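Local coordinates for assembly chaperone of ribosomal protein L4 (Acl4) (Chaetomium thermophilum, PDB 5TQB) that probably acts as a dedicated chaperone that binds newly made ribosomal protein L4 and accompanies it toward ribosome assembly, at residues 264-269 with 301-306. Sequence-based numbering, arbitrary orientation.
Sequences VWYLGG and KWLRQC. With EDO (1,2-ethanediol), chain G.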
# COMPACT_ATOMS: atom_id res chain seq x y z
N VAL B 264 0.69 -12.36 0.64
CA VAL B 264 1.84 -11.80 1.33
C VAL B 264 2.31 -12.69 2.48
O VAL B 264 3.51 -12.79 2.74
CB VAL B 264 1.58 -10.37 1.82
CG1 VAL B 264 2.73 -9.85 2.68
CG2 VAL B 264 1.39 -9.46 0.61
N TRP B 265 1.37 -13.36 3.16
CA TRP B 265 1.76 -14.31 4.20
C TRP B 265 2.55 -15.44 3.55
O TRP B 265 3.55 -15.90 4.08
CB TRP B 265 0.54 -14.86 4.94
CG TRP B 265 -0.00 -13.95 6.00
CD1 TRP B 265 -1.21 -13.30 5.99
CD2 TRP B 265 0.63 -13.59 7.23
NE1 TRP B 265 -1.36 -12.56 7.14
CE2 TRP B 265 -0.24 -12.72 7.92
CE3 TRP B 265 1.86 -13.91 7.82
CZ2 TRP B 265 0.07 -12.16 9.16
CZ3 TRP B 265 2.17 -13.36 9.06
CH2 TRP B 265 1.28 -12.50 9.72
N TYR B 266 2.10 -15.87 2.38
CA TYR B 266 2.78 -16.92 1.63
C TYR B 266 4.19 -16.49 1.21
O TYR B 266 5.16 -17.20 1.46
CB TYR B 266 1.98 -17.30 0.40
CG TYR B 266 2.73 -18.24 -0.51
CD1 TYR B 266 2.82 -19.59 -0.21
CD2 TYR B 266 3.36 -17.77 -1.65
CE1 TYR B 266 3.51 -20.45 -1.02
CE2 TYR B 266 4.05 -18.62 -2.47
CZ TYR B 266 4.13 -19.96 -2.16
OH TYR B 266 4.82 -20.82 -2.98
N LEU B 267 4.29 -15.32 0.59
CA LEU B 267 5.58 -14.85 0.11
C LEU B 267 6.58 -14.68 1.25
O LEU B 267 7.75 -15.02 1.10
CB LEU B 267 5.41 -13.55 -0.68
CG LEU B 267 4.79 -13.71 -2.07
CD1 LEU B 267 4.44 -12.35 -2.67
CD2 LEU B 267 5.72 -14.50 -3.01
N GLY B 268 6.11 -14.18 2.38
CA GLY B 268 6.96 -13.99 3.54
C GLY B 268 7.39 -15.33 4.12
O GLY B 268 8.54 -15.50 4.53
N GLY B 269 6.47 -16.28 4.14
CA GLY B 269 6.77 -17.62 4.60
C GLY B 269 7.76 -18.31 3.68
O GLY B 269 8.68 -18.99 4.14
N LYS B 301 5.38 -20.19 10.95
CA LYS B 301 4.39 -19.30 11.55
C LYS B 301 3.68 -18.47 10.48
O LYS B 301 2.47 -18.28 10.53
CB LYS B 301 5.05 -18.37 12.57
CG LYS B 301 5.57 -19.09 13.81
CD LYS B 301 6.42 -18.17 14.69
CE LYS B 301 7.08 -18.94 15.82
NZ LYS B 301 8.01 -18.10 16.63
N TRP B 302 4.45 -17.99 9.51
CA TRP B 302 3.89 -17.23 8.41
C TRP B 302 2.96 -18.10 7.56
O TRP B 302 1.89 -17.66 7.16
CB TRP B 302 5.01 -16.64 7.54
CG TRP B 302 5.59 -15.37 8.08
CD1 TRP B 302 6.37 -15.22 9.19
CD2 TRP B 302 5.44 -14.05 7.53
NE1 TRP B 302 6.71 -13.90 9.37
CE2 TRP B 302 6.15 -13.17 8.36
CE3 TRP B 302 4.77 -13.55 6.41
CZ2 TRP B 302 6.22 -11.79 8.10
CZ3 TRP B 302 4.83 -12.18 6.16
CH2 TRP B 302 5.55 -11.32 7.00
N LEU B 303 3.37 -19.34 7.31
CA LEU B 303 2.61 -20.23 6.44
C LEU B 303 1.36 -20.75 7.13
O LEU B 303 0.32 -20.92 6.50
CB LEU B 303 3.49 -21.39 5.97
CG LEU B 303 4.64 -21.03 5.03
CD1 LEU B 303 5.54 -22.24 4.81
CD2 LEU B 303 4.13 -20.50 3.70
N ARG B 304 1.47 -21.03 8.42
CA ARG B 304 0.30 -21.40 9.21
C ARG B 304 -0.71 -20.27 9.13
O ARG B 304 -1.90 -20.49 8.87
CB ARG B 304 0.68 -21.66 10.67
CG ARG B 304 1.45 -22.97 10.88
CD ARG B 304 0.54 -24.09 11.35
NE ARG B 304 1.23 -25.38 11.40
CZ ARG B 304 2.03 -25.77 12.38
NH1 ARG B 304 2.27 -24.98 13.43
NH2 ARG B 304 2.62 -26.96 12.32
N GLN B 305 -0.22 -19.05 9.31
CA GLN B 305 -1.08 -17.87 9.30
C GLN B 305 -1.66 -17.64 7.91
O GLN B 305 -2.77 -17.13 7.77
CB GLN B 305 -0.30 -16.64 9.76
CG GLN B 305 -1.15 -15.39 9.93
CD GLN B 305 -2.21 -15.54 11.00
OE1 GLN B 305 -2.07 -16.33 11.93
NE2 GLN B 305 -3.29 -14.79 10.86
N CYS B 306 -0.90 -18.01 6.89
CA CYS B 306 -1.38 -17.90 5.52
C CYS B 306 -2.62 -18.78 5.33
O CYS B 306 -3.65 -18.30 4.86
CB CYS B 306 -0.29 -18.30 4.52
SG CYS B 306 -0.88 -18.53 2.83
C1 EDO G . -2.34 -11.59 12.41
O1 EDO G . -1.55 -10.50 12.00
C2 EDO G . -3.72 -11.49 11.78
O2 EDO G . -3.65 -11.81 10.41
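An antiparallel pair of helices near the C-terminal end of this helical-repeat chaperone meets here, with Trp265 and Trp302 at the centre. The axes come within 7.9 Å, running at 159° to each other. Trp265 turns the edge of its six-membered ring toward the face of Trp302, a T-shaped stack with centroids 4.7 Å apart and planes inclined at 61°. One face of the Trp265 indole is covered by Gln305, whose CG sits 3.5 Å from the six-membered ring centroid, a CH-pi contact almost along the normal. The bend of Gln305 at chi2 carries its amide on to a weak hydrogen bond with 1,2-ethanediol, while Trp265 NE1 bonds to Asp259 O. On the other side of Trp302 lies the backbone of Gly268, and CA of Gly269 reaches Trp302 CB at 3.6 Å; a beta carbon would run into Trp302 CZ3 at Gly268 and into Leu303 CD2 at Gly269. Cys306 CB lies 3.6 Å from Trp265 CB, and Leu303 CD2 approaches Tyr266 CD1 at 4.2 Å. With an alanine at Trp265, Trp302 would probably lose the ring edge that packs on its face, and Gln305 CG the face it covers. Ile255 from helix 244-257 packs on both tryptophans and Leu327 from helix 318-333 on Leu303, as in the antiparallel helix pairs of a TPR-like solenoid.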